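Local coordinates for protein alginate lyase AlgAT5 (Defluviitalea, PDB 5ZQI) that probably cleaves alginate by beta-elimination, as a polysaccharide lyase of family 7 built on a beta-sandwich fold, at residues 142-156 / 255-269. Residues are numbered along the deposited sequence; the frame is centred on the assembly and turned at random.
Sequences THTMIIDQKITHLPE and AYGENEIYNLVVTHS
Strands 142-153 and 256-269 run antiparallel as neighbours in one sheet of the beta-sandwich, and two classic beta bulges let the long ladder stay continuous from Thr142-Ser269 down to His153-Glu258. At the first, Tyr262 and Asn263 both face Asp148: Asp148 O takes a firm bond from Tyr262 N (2.8 Å) and a weak one from Asn263 N. At the second, Glu258 O is gripped by Thr152 N and His153 N, which arrive from the same side of its carbonyl plane.

On the inward face, Ile147 CG1 lies alongside Leu264 CD1 (3.8 Å), and both side chains reach Ala239 of the opposing sheet. Buried among these apolar groups, Gln149 OE1 accepts from Asn259 ND2 at 2.9 Å, while Gln149 NE2 goes on to Val163 O. Toward the Thr142-Ser269 end of the ladder the imidazoles of His143 and His268 meet rim to rim, planes 54° apart, joined ND1 to ND1 at 2.8 Å; His268 NE2 is held by Glu125, and Trp136 stacks on His143.

The other face is mixed: Ile146 packs against Val265, and polar side chains pair further along. Asn263 ND2 approaches Asp148 OD2 from above the carboxylate plane (3.0 Å), an oxygen also salt-bridged to Arg204. The extended chain of Lys150 follows the edge of the Tyr262 ring to bond Tyr262 OH through NZ (3.0 Å), and a water links NZ to Glu260 OE1, which also accepts from Asn96 ND2.

Beyond the second bulge, His153 and Tyr256 form an offset stack, centroids 3.8 Å apart and planes at 6°; with Tyr256 CG between the backbone N and the carbonyl carbon (chi1 62°), the ring comes back over the imidazole. A serine in place of Tyr256 would probably uncover that face of His153 and leave its ring freer to turn. Two adjacent residues set against one define the classic bulge, and the antiparallel sheet carrying both belongs to the beta-sandwich (jelly roll) known for family 7 lyases.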
loop_
_atom_site.group_PDB
_atom_site.type_symbol
_atom_site.label_atom_id
_atom_site.label_comp_id
_atom_site.label_asym_id
_atom_site.label_seq_id
_atom_site.Cartn_x
_atom_site.Cartn_y
_atom_site.Cartn_z
ATOM N N THR A 142 14.608 12.920 -5.915
ATOM C CA THR A 142 14.632 11.924 -4.857
ATOM C C THR A 142 13.221 11.813 -4.293
ATOM O O THR A 142 12.621 12.819 -3.902
ATOM C CB THR A 142 15.641 12.274 -3.757
ATOM O OG1 THR A 142 16.944 12.430 -4.340
ATOM C CG2 THR A 142 15.681 11.201 -2.725
ATOM N N HIS A 143 12.704 10.587 -4.249
ATOM C CA HIS A 143 11.303 10.294 -3.965
ATOM C C HIS A 143 11.251 9.253 -2.866
ATOM O O HIS A 143 11.776 8.152 -3.030
ATOM C CB HIS A 143 10.622 9.817 -5.248
ATOM C CG HIS A 143 11.023 10.640 -6.418
ATOM N ND1 HIS A 143 10.579 11.935 -6.609
ATOM C CD2 HIS A 143 11.944 10.409 -7.384
ATOM C CE1 HIS A 143 11.164 12.430 -7.679
ATOM N NE2 HIS A 143 12.005 11.533 -8.161
ATOM N N THR A 144 10.596 9.589 -1.752
ATOM C CA THR A 144 10.645 8.762 -0.553
ATOM C C THR A 144 9.251 8.525 -0.012
ATOM O O THR A 144 8.448 9.452 0.046
ATOM C CB THR A 144 11.470 9.451 0.528
ATOM O OG1 THR A 144 12.782 9.744 0.031
ATOM C CG2 THR A 144 11.583 8.598 1.799
ATOM N N MET A 145 8.967 7.287 0.402
ATOM C CA MET A 145 7.773 6.952 1.162
ATOM C C MET A 145 8.189 6.185 2.413
ATOM O O MET A 145 8.999 5.246 2.334
ATOM C CB MET A 145 6.794 6.101 0.361
ATOM C CG MET A 145 5.531 5.743 1.177
ATOM S SD MET A 145 4.197 5.007 0.228
ATOM C CE MET A 145 4.972 3.568 -0.497
ATOM N N ILE A 146 7.662 6.591 3.562
ATOM C CA ILE A 146 7.824 5.866 4.817
ATOM C C ILE A 146 6.455 5.425 5.312
ATOM O O ILE A 146 5.537 6.249 5.443
ATOM C CB ILE A 146 8.515 6.700 5.900
ATOM C CG1 ILE A 146 9.775 7.344 5.372
ATOM C CG2 ILE A 146 8.853 5.770 7.075
ATOM C CD1 ILE A 146 10.437 8.340 6.334
ATOM N N ILE A 147 6.300 4.132 5.564
ATOM C CA ILE A 147 5.060 3.586 6.103
ATOM C C ILE A 147 5.369 2.899 7.430
ATOM O O ILE A 147 6.241 2.030 7.492
ATOM C CB ILE A 147 4.392 2.568 5.165
ATOM C CG1 ILE A 147 4.378 2.986 3.700
ATOM C CG2 ILE A 147 2.955 2.299 5.668
ATOM C CD1 ILE A 147 3.819 1.900 2.809
ATOM N N ASP A 148 4.662 3.291 8.494
ATOM C CA ASP A 148 4.755 2.719 9.836
ATOM C C ASP A 148 3.437 1.982 10.032
ATOM O O ASP A 148 2.380 2.617 10.066
ATOM C CB ASP A 148 4.975 3.854 10.825
ATOM C CG ASP A 148 5.032 3.412 12.239
ATOM O OD1 ASP A 148 4.940 2.207 12.516
ATOM O OD2 ASP A 148 5.253 4.320 13.091
ATOM N N GLN A 149 3.472 0.647 10.076
ATOM C CA GLN A 149 2.239 -0.130 9.947
ATOM C C GLN A 149 2.398 -1.481 10.623
ATOM O O GLN A 149 3.497 -1.863 11.042
ATOM C CB GLN A 149 1.853 -0.294 8.463
ATOM C CG GLN A 149 2.894 -1.083 7.617
ATOM C CD GLN A 149 2.513 -1.190 6.167
ATOM O OE1 GLN A 149 1.341 -1.124 5.811
ATOM N NE2 GLN A 149 3.500 -1.329 5.320
ATOM N N LYS A 150 1.279 -2.203 10.742
ATOM C CA LYS A 150 1.300 -3.611 11.136
ATOM C C LYS A 150 0.272 -4.339 10.294
ATOM O O LYS A 150 -0.758 -3.761 9.943
ATOM C CB LYS A 150 1.036 -3.796 12.612
ATOM C CG LYS A 150 -0.346 -3.377 13.064
ATOM C CD LYS A 150 -0.488 -3.528 14.576
ATOM C CE LYS A 150 -1.825 -3.028 15.041
ATOM N NZ LYS A 150 -1.887 -3.045 16.542
ATOM N N ILE A 151 0.578 -5.558 9.877
ATOM C CA ILE A 151 -0.367 -6.377 9.121
ATOM C C ILE A 151 -1.116 -7.263 10.109
ATOM O O ILE A 151 -0.488 -7.916 10.955
ATOM C CB ILE A 151 0.347 -7.209 8.047
ATOM C CG1 ILE A 151 1.180 -6.307 7.128
ATOM C CG2 ILE A 151 -0.693 -8.057 7.278
ATOM C CD1 ILE A 151 2.247 -7.076 6.321
ATOM N N THR A 152 -2.456 -7.259 10.047
ATOM C CA THR A 152 -3.247 -7.897 11.092
ATOM C C THR A 152 -4.055 -9.113 10.656
ATOM O O THR A 152 -4.497 -9.873 11.527
ATOM C CB THR A 152 -4.209 -6.894 11.744
ATOM O OG1 THR A 152 -5.028 -6.274 10.744
ATOM C CG2 THR A 152 -3.440 -5.792 12.471
ATOM N N HIS A 153 -4.237 -9.341 9.356
ATOM C CA HIS A 153 -5.067 -10.459 8.928
ATOM C C HIS A 153 -4.703 -10.804 7.493
ATOM O O HIS A 153 -4.373 -9.927 6.690
ATOM C CB HIS A 153 -6.561 -10.118 9.042
ATOM C CG HIS A 153 -7.464 -11.310 9.108
ATOM N ND1 HIS A 153 -7.879 -11.881 10.295
ATOM C CD2 HIS A 153 -8.084 -12.000 8.124
ATOM C CE1 HIS A 153 -8.683 -12.895 10.034
ATOM N NE2 HIS A 153 -8.808 -13.001 8.723
ATOM N N LEU A 154 -4.769 -12.100 7.182
ATOM C CA LEU A 154 -4.434 -12.665 5.883
ATOM C C LEU A 154 -5.545 -13.579 5.418
ATOM O O LEU A 154 -6.230 -14.203 6.232
ATOM C CB LEU A 154 -3.129 -13.484 5.929
ATOM C CG LEU A 154 -1.851 -12.714 6.280
ATOM C CD1 LEU A 154 -0.713 -13.717 6.428
ATOM C CD2 LEU A 154 -1.546 -11.667 5.255
ATOM N N PRO A 155 -5.753 -13.727 4.106
ATOM C CA PRO A 155 -6.653 -14.784 3.629
ATOM C C PRO A 155 -6.169 -16.152 4.101
ATOM O O PRO A 155 -4.976 -16.360 4.348
ATOM C CB PRO A 155 -6.591 -14.647 2.103
ATOM C CG PRO A 155 -6.204 -13.196 1.866
ATOM C CD PRO A 155 -5.216 -12.909 3.001
ATOM N N GLU A 156 -7.110 -17.081 4.242
ATOM C CA GLU A 156 -6.760 -18.401 4.766
ATOM C C GLU A 156 -6.043 -19.269 3.732
ATOM O O GLU A 156 -5.112 -20.005 4.078
ATOM C CB GLU A 156 -7.996 -19.121 5.296
ATOM C CG GLU A 156 -9.281 -18.967 4.511
ATOM C CD GLU A 156 -10.478 -19.251 5.415
ATOM O OE1 GLU A 156 -11.450 -18.450 5.422
ATOM O OE2 GLU A 156 -10.442 -20.256 6.171
ATOM N N ALA A 255 -13.113 -13.996 3.434
ATOM C CA ALA A 255 -11.701 -13.982 3.796
ATOM C C ALA A 255 -11.124 -12.624 3.433
ATOM O O ALA A 255 -11.613 -11.953 2.519
ATOM C CB ALA A 255 -10.939 -15.087 3.074
ATOM N N TYR A 256 -10.100 -12.192 4.159
ATOM C CA TYR A 256 -9.610 -10.847 3.883
ATOM C C TYR A 256 -8.173 -10.624 4.330
ATOM O O TYR A 256 -7.633 -11.324 5.196
ATOM C CB TYR A 256 -10.508 -9.796 4.555
ATOM C CG TYR A 256 -10.564 -9.862 6.077
ATOM C CD1 TYR A 256 -11.406 -10.752 6.737
ATOM C CD2 TYR A 256 -9.806 -8.980 6.836
ATOM C CE1 TYR A 256 -11.489 -10.750 8.128
ATOM C CE2 TYR A 256 -9.868 -8.987 8.223
ATOM C CZ TYR A 256 -10.712 -9.869 8.858
ATOM O OH TYR A 256 -10.758 -9.840 10.248
ATOM N N GLY A 257 -7.587 -9.596 3.721
ATOM C CA GLY A 257 -6.373 -8.973 4.216
ATOM C C GLY A 257 -6.705 -7.677 4.945
ATOM O O GLY A 257 -7.633 -6.961 4.576
ATOM N N GLU A 258 -5.939 -7.393 5.987
ATOM C CA GLU A 258 -6.134 -6.182 6.763
ATOM C C GLU A 258 -4.799 -5.714 7.320
ATOM O O GLU A 258 -3.969 -6.526 7.751
ATOM C CB GLU A 258 -7.138 -6.401 7.890
ATOM C CG GLU A 258 -7.519 -5.125 8.653
ATOM C CD GLU A 258 -8.655 -5.394 9.607
ATOM O OE1 GLU A 258 -8.365 -5.614 10.809
ATOM O OE2 GLU A 258 -9.840 -5.407 9.185
ATOM N N ASN A 259 -4.616 -4.389 7.335
ATOM C CA ASN A 259 -3.473 -3.771 7.998
ATOM C C ASN A 259 -3.894 -2.458 8.652
ATOM O O ASN A 259 -4.992 -1.940 8.440
ATOM C CB ASN A 259 -2.293 -3.581 7.020
ATOM C CG ASN A 259 -2.557 -2.541 5.947
ATOM O OD1 ASN A 259 -3.663 -2.357 5.477
ATOM N ND2 ASN A 259 -1.508 -1.823 5.573
ATOM N N GLU A 260 -3.016 -1.940 9.501
ATOM C CA GLU A 260 -3.232 -0.701 10.238
ATOM C C GLU A 260 -2.001 0.168 10.016
ATOM O O GLU A 260 -0.875 -0.277 10.272
ATOM C CB GLU A 260 -3.461 -0.969 11.727
ATOM C CG GLU A 260 -4.672 -1.843 12.003
ATOM C CD GLU A 260 -5.088 -1.921 13.463
ATOM O OE1 GLU A 260 -4.608 -1.085 14.279
ATOM O OE2 GLU A 260 -5.892 -2.817 13.782
ATOM N N ILE A 261 -2.212 1.381 9.506
ATOM C CA ILE A 261 -1.131 2.337 9.240
ATOM C C ILE A 261 -1.178 3.413 10.326
ATOM O O ILE A 261 -2.173 4.139 10.461
ATOM C CB ILE A 261 -1.216 2.966 7.827
ATOM C CG1 ILE A 261 -1.154 1.850 6.785
ATOM C CG2 ILE A 261 -0.130 4.042 7.663
ATOM C CD1 ILE A 261 -1.091 2.357 5.323
ATOM N N TYR A 262 -0.072 3.558 11.048
ATOM C CA TYR A 262 0.101 4.537 12.118
ATOM C C TYR A 262 0.668 5.858 11.633
ATOM O O TYR A 262 0.253 6.919 12.122
ATOM C CB TYR A 262 1.047 3.953 13.178
ATOM C CG TYR A 262 0.456 2.865 14.014
ATOM C CD1 TYR A 262 0.379 1.568 13.544
ATOM C CD2 TYR A 262 -0.055 3.138 15.280
ATOM C CE1 TYR A 262 -0.220 0.638 14.270
ATOM C CE2 TYR A 262 -0.614 2.165 16.050
ATOM C CZ TYR A 262 -0.741 0.953 15.548
ATOM O OH TYR A 262 -1.281 -0.092 16.343
ATOM N N ASN A 263 1.591 5.815 10.670
ATOM C CA ASN A 263 2.218 7.000 10.113
ATOM C C ASN A 263 2.524 6.709 8.653
ATOM O O ASN A 263 2.806 5.568 8.278
ATOM C CB ASN A 263 3.517 7.386 10.867
ATOM C CG ASN A 263 3.280 7.754 12.334
ATOM O OD1 ASN A 263 2.806 8.850 12.669
ATOM N ND2 ASN A 263 3.603 6.826 13.219
ATOM N N LEU A 264 2.470 7.749 7.839
ATOM C CA LEU A 264 2.617 7.665 6.390
ATOM C C LEU A 264 3.143 9.012 5.923
ATOM O O LEU A 264 2.529 10.042 6.214
ATOM C CB LEU A 264 1.288 7.343 5.713
ATOM C CG LEU A 264 1.289 7.228 4.193
ATOM C CD1 LEU A 264 2.172 6.095 3.740
ATOM C CD2 LEU A 264 -0.159 6.993 3.721
ATOM N N VAL A 265 4.262 9.005 5.206
ATOM C CA VAL A 265 4.833 10.230 4.659
ATOM C C VAL A 265 5.422 9.963 3.282
ATOM O O VAL A 265 6.048 8.933 3.038
ATOM C CB VAL A 265 5.903 10.858 5.587
ATOM C CG1 VAL A 265 7.143 10.012 5.688
ATOM C CG2 VAL A 265 6.256 12.281 5.174
ATOM N N VAL A 266 5.192 10.910 2.381
ATOM C CA VAL A 266 5.823 10.957 1.063
ATOM C C VAL A 266 6.544 12.286 0.945
ATOM O O VAL A 266 5.969 13.337 1.261
ATOM C CB VAL A 266 4.797 10.788 -0.065
ATOM C CG1 VAL A 266 5.395 11.171 -1.402
ATOM C CG2 VAL A 266 4.317 9.347 -0.114
ATOM N N THR A 267 7.803 12.229 0.512
ATOM C CA THR A 267 8.568 13.435 0.257
ATOM C C THR A 267 9.215 13.380 -1.123
ATOM O O THR A 267 9.557 12.309 -1.643
ATOM C CB THR A 267 9.680 13.657 1.299
ATOM O OG1 THR A 267 10.701 12.665 1.169
ATOM C CG2 THR A 267 9.159 13.675 2.713
ATOM N N HIS A 268 9.392 14.564 -1.701
ATOM C CA HIS A 268 10.029 14.726 -2.984
ATOM C C HIS A 268 10.996 15.902 -2.937
ATOM O O HIS A 268 10.661 16.974 -2.425
ATOM C CB HIS A 268 9.020 14.990 -4.108
ATOM C CG HIS A 268 8.084 13.859 -4.342
ATOM N ND1 HIS A 268 8.466 12.732 -5.027
ATOM C CD2 HIS A 268 6.801 13.654 -3.956
ATOM C CE1 HIS A 268 7.457 11.883 -5.074
ATOM N NE2 HIS A 268 6.438 12.414 -4.430
ATOM N N SER A 269 12.189 15.708 -3.516
ATOM C CA SER A 269 13.180 16.773 -3.648
ATOM C C SER A 269 13.755 16.743 -5.051
ATOM O O SER A 269 13.802 15.692 -5.694
ATOM C CB SER A 269 14.297 16.652 -2.597
ATOM O OG SER A 269 15.058 15.481 -2.772
HETATM O O HOH W 1 12.555 12.383 -0.948
HETATM O O HOH W 2 -4.392 -1.846 16.977
HETATM O O HOH W 3 -9.109 -14.271 5.864
#